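Terminal oxygenase component of carbazole (Janthinobacterium sp., PDB 7BUG) is the oxygenase component of carbazole 1,9a-dioxygenase, adding dioxygen at the angular and adjacent ring carbons of carbazole by means of a Rieske cluster and a mononuclear iron. Local coordinates at residues Y63-R68 against L121-V126; L76-E81 against T89-A94; A94-W99 against D106-P111. One frame throughout, in Å; residues are numbered along the deposited sequence.

Interaction 1. Residues Y63-R68 against L121-V126; sequences YCLKDR and LKTYPV. With CO3 (carbonate ion), chain M.
Leu65 and Thr123 face each other as an antiparallel non-hydrogen-bonded pair, CA atoms 4.5 Å apart, with a backbone bond to each side. On one side Lys66 N donates to Lys122 O at 2.9 Å, nearly straight at 170°. On the other, Tyr124 N reaches Cys64 O over a longer 3.2 Å. Next along, the strands part: a water accepts from Cys64 N and donates to Tyr124 O, bridging a gap too wide for a direct bond. Beyond this point Val126 N turns to a carbonate ion, probably from the crystallisation liquor, which Lys61 also holds.

Apolar contacts fall on two faces. On that of Leu65 and Thr123, the leucine has CG opposite its own carbonyl carbon (chi1 -85°), and CD2 comes to 3.5 Å from Thr123 CG2 while also touching Leu121 CD2. On the opposite face Cys64 SG sits at the edge of the Tyr124 ring, near its plane and 4.0 Å from Tyr124 CB. Packing is tight where Cys64 CB meets Val126 CG2 at 3.4 Å. In a separate methyl-to-carbonyl contact, Leu121 CD1 packs on the Arg68 backbone oxygen.

Charged ends lead elsewhere: Lys66 pairs with Glu51, which also takes a hydrogen bond with the Tyr124 hydroxyl, and Lys122 pairs with Asp139. The contact joins two inner strands of the six-stranded antiparallel sheet of the Rieske domain, with strand 51-58 flanking 61-66 and strand 132-137 flanking 123-129.

Interaction 2. Residues L76-E81 against T89-A94; sequences LSVKVE and TCWYHA. With FES (Fe2/s2 (inorganic) cluster), chain D.
Glu81 OE2 is gripped by several groups at once. Lys79 NZ forms a salt bridge to it at 2.8 Å, approaching from above the carboxylate plane, and a water donates both to this oxygen and to Trp91 O, so that the carboxylate is tied across the contact. OE2 also pairs with Lys188 of the second subunit, while OE1 is hydrogen-bonded to Tyr185 of that subunit; the two lysines would probably help keep the glutamate ionised. The backbone of Glu81 is held too: Thr89 N donates to Glu81 O at 2.8 Å in a nearly straight bond (167°). A further water accepts from Glu81 N and lies within bonding reach of Lys79 O and Thr89 O.

Trp91 supplies most of the packing. Its CG stands between the backbone N and the carbonyl carbon (chi1 54°), which brings the indole beside residues 76-79. Ring atom CD1 meets Leu76 O edge-on at 3.3 Å, Val78 CB approaches NE1 obliquely, and Lys79 CB rests against Trp91 CB at 3.7 Å. The indole N-H itself is used by Gln75 O, and Trp335 of the second subunit meets the ring with the planes about 50° apart.

Leu76 CD2 packs 3.8 Å from Cys90 CA, backing the cysteine as SG points to the cluster. Cys90 SG binds iron FE1 at 2.3 Å and accepts the N-H of Tyr92; His93 ND1 binds iron FE2 at 2.1 Å, and its NE2 is hydrogen-bonded to Asp180 of the second subunit. With Cys69 and His71 completing the ligand set, the loop carries the second cysteine-histidine pair of the Rieske [2Fe-2S] motif, placed against the neighbouring subunit as in trimeric ring-hydroxylating oxygenases.

Interaction 3. Residues A94-W99 against D106-P111; sequences AWTYRW and DILTNP. With FES (Fe2/s2 (inorganic) cluster), chain D.
Thr96 N donates to Asp106 O at 2.9 Å, and two residues along each strand Leu108 N donates to Ala94 O at 3.1 Å. Between the two lies the non-hydrogen-bonded pair Trp95-Ile107, where the CA-H of Ile107 also points at Ala94 O. Just beyond, a type I turn closed by Asn110 N to Ile107 O bends the second segment away, and the hydroxyl of Thr109 is hydrogen-bonded to His93 O.

Trp95 and Ile107 run side by side off the same face. The isoleucine has CG1 opposite its carbonyl carbon (chi1 -55°) and extends onward, placing CD1 over the five-membered ring of Trp95 in a CH-pi contact, 3.9 Å from the centroid and 9° off the ring normal. Its CG2 branch reaches Trp95 CD1 at 3.5 Å. That same ring carbon approaches sulfur S1 of the cluster, with Trp95 CD1 and S1 3.3 Å apart. Replacing the tryptophan by an alanine would probably leave Ile107 CD1 without the ring it covers and strip one side of S1 of its aromatic neighbour.

At the end of the hairpin, Ala94 CB is pressed against Leu108 CB at 3.4 Å, tighter than usual van der Waals contact. On the face opposite Trp95 and Ile107, the CB atoms of Thr96 and Asp106 lie 4.0 Å apart. The carboxylate of Asp106 is hydrogen-bonded to Gly244 N of the second subunit. Trp95 also stacks on the cluster ligand His71 and meets Phe356 of the second subunit edge-to-face, so this antiparallel hairpin, following the loop that carries Cys90 and His93, forms one wall of the Rieske cluster site.

All three contacts belong to one Rieske domain. Interaction 1 lies in the larger sheet, while interactions 2 and 3 make up the cluster-bearing part inserted between its strands. Asp67 joins the two regions, its OD2 lying 2.6 Å from Ser77 OG in a probable hydrogen bond, and Leu65 CD1 packs on Trp99 CE3 at 3.6 Å. Interactions 2 and 3, with centres about 10 Å apart, share Ala94 and are stitched by a probable hydrogen bond of 2.8 Å between Cys90 N and Trp95 O. Both touch the [2Fe-2S] cluster and the second subunit: segment 89-94 supplies ligands to both irons, and segment 94-99 brings Trp95 alongside S1.

Interaction 1. Residues Y63-R68 against L121-V126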
loop_
_atom_site.group_PDB
_atom_site.type_symbol
_atom_site.label_atom_id
_atom_site.label_comp_id
_atom_site.label_asym_id
_atom_site.label_seq_id
_atom_site.Cartn_x
_atom_site.Cartn_y
_atom_site.Cartn_z
ATOM N N TYR A 63 -15.371 29.031 -12.525
ATOM C CA TYR A 63 -16.063 27.913 -13.178
ATOM C C TYR A 63 -15.408 26.614 -12.695
ATOM O O TYR A 63 -14.191 26.637 -12.391
ATOM C CB TYR A 63 -15.900 28.005 -14.691
ATOM C CG TYR A 63 -16.527 29.229 -15.315
ATOM C CD1 TYR A 63 -15.825 30.407 -15.394
ATOM C CD2 TYR A 63 -17.820 29.179 -15.752
ATOM C CE1 TYR A 63 -16.389 31.534 -15.956
ATOM C CE2 TYR A 63 -18.401 30.295 -16.363
ATOM C CZ TYR A 63 -17.673 31.461 -16.463
ATOM O OH TYR A 63 -18.294 32.554 -17.044
ATOM N N CYS A 64 -16.191 25.548 -12.625
ATOM C CA CYS A 64 -15.709 24.246 -12.124
ATOM C C CYS A 64 -16.147 23.159 -13.096
ATOM O O CYS A 64 -17.369 22.997 -13.302
ATOM C CB CYS A 64 -16.249 24.021 -10.723
ATOM S SG CYS A 64 -15.725 22.421 -10.060
ATOM N N LEU A 65 -15.183 22.394 -13.620
ATOM C CA LEU A 65 -15.377 21.225 -14.507
ATOM C C LEU A 65 -14.809 20.017 -13.804
ATOM O O LEU A 65 -13.818 20.148 -13.081
ATOM C CB LEU A 65 -14.589 21.390 -15.808
ATOM C CG LEU A 65 -15.226 22.169 -16.927
ATOM C CD1 LEU A 65 -14.194 22.385 -18.010
ATOM C CD2 LEU A 65 -16.436 21.413 -17.480
ATOM N N LYS A 66 -15.432 18.883 -13.996
ATOM C CA LYS A 66 -14.803 17.628 -13.527
ATOM C C LYS A 66 -13.475 17.466 -14.263
ATOM O O LYS A 66 -13.428 17.527 -15.474
ATOM C CB LYS A 66 -15.742 16.444 -13.663
ATOM C CG LYS A 66 -15.073 15.131 -13.267
ATOM C CD LYS A 66 -16.144 14.070 -13.074
ATOM C CE LYS A 66 -16.966 14.283 -11.833
ATOM N NZ LYS A 66 -17.684 13.065 -11.439
ATOM N N ASP A 67 -12.426 17.148 -13.529
ATOM C CA ASP A 67 -11.084 16.933 -14.102
ATOM C C ASP A 67 -10.954 15.483 -14.557
ATOM O O ASP A 67 -10.183 14.711 -13.971
ATOM C CB ASP A 67 -10.052 17.325 -13.066
ATOM C CG ASP A 67 -8.609 17.311 -13.569
ATOM O OD1 ASP A 67 -8.383 17.327 -14.804
ATOM O OD2 ASP A 67 -7.714 17.374 -12.690
ATOM N N ARG A 68 -11.750 15.084 -15.540
ATOM C CA ARG A 68 -11.778 13.675 -16.031
ATOM C C ARG A 68 -12.371 13.747 -17.428
ATOM O O ARG A 68 -13.603 13.984 -17.552
ATOM C CB ARG A 68 -12.562 12.728 -15.147
ATOM C CG ARG A 68 -12.414 11.281 -15.603
ATOM C CD ARG A 68 -13.079 10.233 -14.728
ATOM N NE ARG A 68 -14.481 10.523 -14.787
ATOM C CZ ARG A 68 -15.382 10.210 -13.857
ATOM N NH1 ARG A 68 -15.047 9.494 -12.805
ATOM N NH2 ARG A 68 -16.613 10.617 -13.995
ATOM N N LEU A 121 -19.414 17.370 -20.140
ATOM C CA LEU A 121 -18.615 17.082 -18.954
ATOM C C LEU A 121 -19.325 17.683 -17.755
ATOM O O LEU A 121 -19.854 18.818 -17.827
ATOM C CB LEU A 121 -17.241 17.716 -19.205
ATOM C CG LEU A 121 -16.154 17.544 -18.169
ATOM C CD1 LEU A 121 -15.947 16.102 -17.782
ATOM C CD2 LEU A 121 -14.853 18.134 -18.725
ATOM N N LYS A 122 -19.332 16.977 -16.637
ATOM C CA LYS A 122 -19.979 17.465 -15.410
ATOM C C LYS A 122 -19.385 18.793 -14.978
ATOM O O LYS A 122 -18.124 18.971 -15.045
ATOM C CB LYS A 122 -19.829 16.395 -14.325
ATOM C CG LYS A 122 -20.478 16.778 -13.022
ATOM C CD LYS A 122 -21.980 16.750 -13.097
ATOM C CE LYS A 122 -22.651 16.583 -11.752
ATOM N NZ LYS A 122 -24.110 16.789 -11.847
ATOM N N THR A 123 -20.248 19.737 -14.623
ATOM C CA THR A 123 -19.843 21.011 -14.029
ATOM C C THR A 123 -20.482 21.045 -12.655
ATOM O O THR A 123 -21.489 20.310 -12.380
ATOM C CB THR A 123 -20.264 22.223 -14.874
ATOM O OG1 THR A 123 -21.695 22.203 -14.900
ATOM C CG2 THR A 123 -19.657 22.185 -16.254
ATOM N N TYR A 124 -19.901 21.856 -11.805
ATOM C CA TYR A 124 -20.417 22.166 -10.471
ATOM C C TYR A 124 -20.511 23.667 -10.329
ATOM O O TYR A 124 -19.591 24.396 -10.729
ATOM C CB TYR A 124 -19.586 21.515 -9.359
ATOM C CG TYR A 124 -19.737 20.023 -9.360
ATOM C CD1 TYR A 124 -20.919 19.409 -8.989
ATOM C CD2 TYR A 124 -18.669 19.207 -9.681
ATOM C CE1 TYR A 124 -21.043 18.022 -8.963
ATOM C CE2 TYR A 124 -18.773 17.826 -9.691
ATOM C CZ TYR A 124 -19.965 17.230 -9.319
ATOM O OH TYR A 124 -20.040 15.886 -9.275
ATOM N N PRO A 125 -21.564 24.147 -9.648
ATOM C CA PRO A 125 -21.646 25.556 -9.298
ATOM C C PRO A 125 -20.486 26.002 -8.401
ATOM O O PRO A 125 -20.045 25.232 -7.541
ATOM C CB PRO A 125 -22.981 25.706 -8.557
ATOM C CG PRO A 125 -23.794 24.499 -8.979
ATOM C CD PRO A 125 -22.772 23.409 -9.243
ATOM N N VAL A 126 -20.005 27.216 -8.592
ATOM C CA VAL A 126 -18.911 27.824 -7.789
ATOM C C VAL A 126 -19.286 29.238 -7.448
ATOM O O VAL A 126 -19.738 29.953 -8.361
ATOM C CB VAL A 126 -17.565 27.978 -8.500
ATOM C CG1 VAL A 126 -16.434 27.944 -7.502
ATOM C CG2 VAL A 126 -17.371 27.080 -9.684
HETATM C C CO3 M . -22.667 29.000 -11.408
HETATM O O1 CO3 M . -21.566 28.692 -10.825
HETATM O O2 CO3 M . -23.604 28.068 -11.647
HETATM O O3 CO3 M . -22.798 30.214 -11.916
HETATM O O HOH W 1 -19.044 26.035 -12.814
#

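Interaction 2. Residues L76-E81 against T89-A94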
loop_
_atom_site.group_PDB
_atom_site.type_symbol
_atom_site.label_atom_id
_atom_site.label_comp_id
_atom_site.label_asym_id
_atom_site.label_seq_id
_atom_site.Cartn_x
_atom_site.Cartn_y
_atom_site.Cartn_z
ATOM N N LEU A 76 -7.471 16.243 -17.324
ATOM C CA LEU A 76 -7.059 17.321 -18.243
ATOM C C LEU A 76 -5.901 18.087 -17.593
ATOM O O LEU A 76 -5.060 18.625 -18.331
ATOM C CB LEU A 76 -8.245 18.234 -18.545
ATOM C CG LEU A 76 -9.229 17.662 -19.555
ATOM C CD1 LEU A 76 -10.163 16.782 -18.811
ATOM C CD2 LEU A 76 -9.923 18.783 -20.288
ATOM N N SER A 77 -5.846 18.147 -16.269
ATOM C CA SER A 77 -4.828 18.941 -15.534
ATOM C C SER A 77 -3.415 18.390 -15.699
ATOM O O SER A 77 -2.450 19.105 -15.331
ATOM C CB SER A 77 -5.190 19.029 -14.104
ATOM O OG SER A 77 -5.271 17.754 -13.489
ATOM N N VAL A 78 -3.248 17.182 -16.207
ATOM C CA VAL A 78 -1.884 16.640 -16.480
ATOM C C VAL A 78 -1.147 17.574 -17.435
ATOM O O VAL A 78 0.069 17.784 -17.279
ATOM C CB VAL A 78 -1.967 15.222 -17.036
ATOM C CG1 VAL A 78 -0.618 14.760 -17.556
ATOM C CG2 VAL A 78 -2.514 14.256 -16.000
ATOM N N LYS A 79 -1.875 18.207 -18.326
ATOM C CA LYS A 79 -1.305 19.208 -19.242
ATOM C C LYS A 79 -2.428 20.129 -19.699
ATOM O O LYS A 79 -3.190 19.791 -20.588
ATOM C CB LYS A 79 -0.632 18.570 -20.453
ATOM C CG LYS A 79 0.013 19.586 -21.398
ATOM C CD LYS A 79 0.692 18.947 -22.593
ATOM C CE LYS A 79 1.403 19.932 -23.514
ATOM N NZ LYS A 79 0.477 20.819 -24.275
ATOM N N VAL A 80 -2.563 21.242 -19.007
ATOM C CA VAL A 80 -3.700 22.152 -19.269
ATOM C C VAL A 80 -3.470 22.861 -20.597
ATOM O O VAL A 80 -2.391 23.488 -20.790
ATOM C CB VAL A 80 -3.857 23.167 -18.127
ATOM C CG1 VAL A 80 -4.892 24.225 -18.481
ATOM C CG2 VAL A 80 -4.211 22.470 -16.823
ATOM N N GLU A 81 -4.452 22.805 -21.479
ATOM C CA GLU A 81 -4.454 23.534 -22.773
ATOM C C GLU A 81 -5.707 24.375 -22.820
ATOM O O GLU A 81 -6.776 23.867 -23.170
ATOM C CB GLU A 81 -4.398 22.561 -23.944
ATOM C CG GLU A 81 -3.073 21.856 -24.114
ATOM C CD GLU A 81 -2.871 21.135 -25.449
ATOM O OE1 GLU A 81 -3.529 21.538 -26.431
ATOM O OE2 GLU A 81 -1.981 20.268 -25.505
ATOM N N THR A 89 -9.058 22.360 -23.695
ATOM C CA THR A 89 -8.848 21.294 -24.683
ATOM C C THR A 89 -8.082 20.180 -23.961
ATOM O O THR A 89 -6.958 20.461 -23.460
ATOM C CB THR A 89 -8.064 21.849 -25.891
ATOM O OG1 THR A 89 -8.913 22.817 -26.512
ATOM C CG2 THR A 89 -7.641 20.777 -26.857
ATOM N N CYS A 90 -8.622 18.984 -23.944
ATOM C CA CYS A 90 -7.862 17.835 -23.388
ATOM C C CYS A 90 -6.566 17.710 -24.177
ATOM O O CYS A 90 -6.560 17.800 -25.431
ATOM C CB CYS A 90 -8.695 16.574 -23.457
ATOM S SG CYS A 90 -7.805 15.169 -22.754
ATOM N N TRP A 91 -5.480 17.442 -23.489
ATOM C CA TRP A 91 -4.136 17.309 -24.086
ATOM C C TRP A 91 -3.991 16.040 -24.932
ATOM O O TRP A 91 -3.002 15.953 -25.675
ATOM C CB TRP A 91 -3.097 17.338 -22.975
ATOM C CG TRP A 91 -3.371 16.331 -21.919
ATOM C CD1 TRP A 91 -4.063 16.534 -20.748
ATOM C CD2 TRP A 91 -3.022 14.932 -21.946
ATOM N NE1 TRP A 91 -4.136 15.369 -20.038
ATOM C CE2 TRP A 91 -3.549 14.363 -20.756
ATOM C CE3 TRP A 91 -2.346 14.112 -22.835
ATOM C CZ2 TRP A 91 -3.374 13.013 -20.436
ATOM C CZ3 TRP A 91 -2.215 12.766 -22.548
ATOM C CH2 TRP A 91 -2.735 12.223 -21.365
ATOM N N TYR A 92 -4.902 15.074 -24.803
ATOM C CA TYR A 92 -4.653 13.749 -25.394
ATOM C C TYR A 92 -5.169 13.736 -26.842
ATOM O O TYR A 92 -4.378 13.479 -27.743
ATOM C CB TYR A 92 -5.247 12.680 -24.495
ATOM C CG TYR A 92 -4.657 11.283 -24.617
ATOM C CD1 TYR A 92 -3.706 10.941 -25.560
ATOM C CD2 TYR A 92 -5.153 10.265 -23.804
ATOM C CE1 TYR A 92 -3.193 9.653 -25.656
ATOM C CE2 TYR A 92 -4.692 8.960 -23.917
ATOM C CZ TYR A 92 -3.712 8.647 -24.847
ATOM O OH TYR A 92 -3.169 7.384 -24.972
ATOM N N HIS A 93 -6.482 13.903 -27.025
ATOM C CA HIS A 93 -7.077 13.879 -28.384
ATOM C C HIS A 93 -7.839 15.170 -28.630
ATOM O O HIS A 93 -8.625 15.204 -29.536
ATOM C CB HIS A 93 -7.949 12.653 -28.654
ATOM C CG HIS A 93 -7.370 11.390 -28.129
ATOM N ND1 HIS A 93 -7.515 10.993 -26.807
ATOM C CD2 HIS A 93 -6.699 10.405 -28.766
ATOM C CE1 HIS A 93 -6.876 9.838 -26.654
ATOM N NE2 HIS A 93 -6.377 9.445 -27.844
ATOM N N ALA A 94 -7.627 16.169 -27.807
ATOM C CA ALA A 94 -8.131 17.538 -28.061
ATOM C C ALA A 94 -9.658 17.628 -28.069
ATOM O O ALA A 94 -10.203 18.613 -28.669
ATOM C CB ALA A 94 -7.556 18.108 -29.339
HETATM FE FE1 FES D . -9.224 13.519 -23.531
HETATM FE FE2 FES D . -8.973 11.657 -25.477
HETATM S S1 FES D . -9.472 13.828 -25.708
HETATM S S2 FES D . -8.674 11.357 -23.275
HETATM O O HOH W 2 -6.117 20.434 -20.914
HETATM O O HOH W 3 -9.239 25.196 -25.196
HETATM O O HOH W 4 -0.840 17.621 -25.767
#

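Interaction 3. Residues A94-W99 against D106-P111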
loop_
_atom_site.group_PDB
_atom_site.type_symbol
_atom_site.label_atom_id
_atom_site.label_comp_id
_atom_site.label_asym_id
_atom_site.label_seq_id
_atom_site.Cartn_x
_atom_site.Cartn_y
_atom_site.Cartn_z
ATOM N N ALA A 94 -7.627 16.169 -27.807
ATOM C CA ALA A 94 -8.131 17.538 -28.061
ATOM C C ALA A 94 -9.658 17.628 -28.069
ATOM O O ALA A 94 -10.203 18.613 -28.669
ATOM C CB ALA A 94 -7.556 18.108 -29.339
ATOM N N TRP A 95 -10.358 16.773 -27.328
ATOM C CA TRP A 95 -11.764 17.063 -26.984
ATOM C C TRP A 95 -11.807 18.372 -26.215
ATOM O O TRP A 95 -11.093 18.595 -25.238
ATOM C CB TRP A 95 -12.425 15.939 -26.192
ATOM C CG TRP A 95 -12.631 14.677 -26.945
ATOM C CD1 TRP A 95 -11.871 14.129 -27.937
ATOM C CD2 TRP A 95 -13.699 13.763 -26.694
ATOM N NE1 TRP A 95 -12.418 12.939 -28.345
ATOM C CE2 TRP A 95 -13.522 12.684 -27.584
ATOM C CE3 TRP A 95 -14.744 13.741 -25.768
ATOM C CZ2 TRP A 95 -14.378 11.581 -27.564
ATOM C CZ3 TRP A 95 -15.617 12.662 -25.794
ATOM C CH2 TRP A 95 -15.422 11.611 -26.687
ATOM N N THR A 96 -12.637 19.319 -26.665
ATOM C CA THR A 96 -12.673 20.687 -26.144
ATOM C C THR A 96 -14.033 20.971 -25.504
ATOM O O THR A 96 -15.087 20.761 -26.165
ATOM C CB THR A 96 -12.387 21.657 -27.289
ATOM O OG1 THR A 96 -11.068 21.351 -27.762
ATOM C CG2 THR A 96 -12.455 23.098 -26.833
ATOM N N TYR A 97 -13.995 21.485 -24.278
ATOM C CA TYR A 97 -15.182 21.695 -23.429
ATOM C C TYR A 97 -15.332 23.176 -23.087
ATOM O O TYR A 97 -14.365 23.880 -22.833
ATOM C CB TYR A 97 -15.054 20.879 -22.154
ATOM C CG TYR A 97 -14.780 19.412 -22.401
ATOM C CD1 TYR A 97 -15.833 18.523 -22.546
ATOM C CD2 TYR A 97 -13.494 18.907 -22.353
ATOM C CE1 TYR A 97 -15.617 17.170 -22.696
ATOM C CE2 TYR A 97 -13.255 17.556 -22.526
ATOM C CZ TYR A 97 -14.322 16.683 -22.683
ATOM O OH TYR A 97 -14.028 15.341 -22.757
ATOM N N ARG A 98 -16.575 23.634 -23.071
ATOM C CA ARG A 98 -16.880 24.975 -22.524
ATOM C C ARG A 98 -16.859 24.939 -21.003
ATOM O O ARG A 98 -17.542 24.105 -20.428
ATOM C CB ARG A 98 -18.229 25.443 -23.055
ATOM C CG ARG A 98 -18.240 25.591 -24.568
ATOM C CD ARG A 98 -19.409 26.495 -24.921
ATOM N NE ARG A 98 -20.646 25.809 -24.727
ATOM C CZ ARG A 98 -21.479 25.412 -25.693
ATOM N NH1 ARG A 98 -21.178 25.602 -26.974
ATOM N NH2 ARG A 98 -22.620 24.826 -25.372
ATOM N N TRP A 99 -16.168 25.871 -20.361
ATOM C CA TRP A 99 -16.228 26.020 -18.899
ATOM C C TRP A 99 -17.667 26.278 -18.466
ATOM O O TRP A 99 -18.034 25.862 -17.375
ATOM C CB TRP A 99 -15.293 27.131 -18.446
ATOM C CG TRP A 99 -13.846 26.802 -18.561
ATOM C CD1 TRP A 99 -12.965 27.127 -19.561
ATOM C CD2 TRP A 99 -13.091 26.043 -17.582
ATOM N NE1 TRP A 99 -11.723 26.642 -19.264
ATOM C CE2 TRP A 99 -11.766 26.002 -18.042
ATOM C CE3 TRP A 99 -13.393 25.460 -16.352
ATOM C CZ2 TRP A 99 -10.753 25.311 -17.370
ATOM C CZ3 TRP A 99 -12.377 24.817 -15.658
ATOM C CH2 TRP A 99 -11.065 24.813 -16.121
ATOM N N ASP A 106 -16.050 21.115 -29.553
ATOM C CA ASP A 106 -15.082 20.976 -30.668
ATOM C C ASP A 106 -14.227 19.749 -30.336
ATOM O O ASP A 106 -14.042 19.437 -29.154
ATOM C CB ASP A 106 -14.226 22.223 -30.852
ATOM C CG ASP A 106 -14.936 23.347 -31.587
ATOM O OD1 ASP A 106 -15.163 23.176 -32.822
ATOM O OD2 ASP A 106 -15.247 24.398 -30.925
ATOM N N ILE A 107 -13.699 19.120 -31.364
ATOM C CA ILE A 107 -12.608 18.124 -31.174
ATOM C C ILE A 107 -11.522 18.390 -32.206
ATOM O O ILE A 107 -11.798 18.194 -33.414
ATOM C CB ILE A 107 -13.095 16.671 -31.260
ATOM C CG1 ILE A 107 -14.236 16.365 -30.295
ATOM C CG2 ILE A 107 -11.902 15.714 -31.049
ATOM C CD1 ILE A 107 -14.856 15.021 -30.465
ATOM N N LEU A 108 -10.348 18.857 -31.797
ATOM C CA LEU A 108 -9.349 19.333 -32.785
ATOM C C LEU A 108 -8.895 18.196 -33.689
ATOM O O LEU A 108 -8.606 18.445 -34.864
ATOM C CB LEU A 108 -8.151 20.030 -32.141
ATOM C CG LEU A 108 -8.454 21.183 -31.178
ATOM C CD1 LEU A 108 -7.182 21.942 -30.853
ATOM C CD2 LEU A 108 -9.526 22.125 -31.658
ATOM N N THR A 109 -8.811 16.963 -33.172
ATOM C CA THR A 109 -8.343 15.801 -33.946
ATOM C C THR A 109 -9.395 15.261 -34.903
ATOM O O THR A 109 -9.024 14.415 -35.724
ATOM C CB THR A 109 -7.905 14.697 -32.977
ATOM O OG1 THR A 109 -8.998 14.338 -32.105
ATOM C CG2 THR A 109 -6.670 15.130 -32.224
ATOM N N ASN A 110 -10.640 15.698 -34.819
ATOM C CA ASN A 110 -11.705 15.233 -35.734
ATOM C C ASN A 110 -12.866 16.211 -35.694
ATOM O O ASN A 110 -13.819 16.070 -34.942
ATOM C CB ASN A 110 -12.185 13.820 -35.455
ATOM C CG ASN A 110 -13.241 13.419 -36.475
ATOM O OD1 ASN A 110 -13.508 14.213 -37.392
ATOM N ND2 ASN A 110 -13.919 12.278 -36.250
ATOM N N PRO A 111 -12.802 17.295 -36.488
ATOM C CA PRO A 111 -13.862 18.302 -36.449
ATOM C C PRO A 111 -15.210 17.822 -37.031
ATOM O O PRO A 111 -16.213 18.575 -36.972
ATOM C CB PRO A 111 -13.229 19.466 -37.214
ATOM C CG PRO A 111 -12.309 18.812 -38.164
ATOM C CD PRO A 111 -11.700 17.646 -37.384
HETATM FE FE1 FES D . -9.224 13.519 -23.531
HETATM FE FE2 FES D . -8.973 11.657 -25.477
HETATM S S1 FES D . -9.472 13.828 -25.708
HETATM S S2 FES D . -8.674 11.357 -23.275
#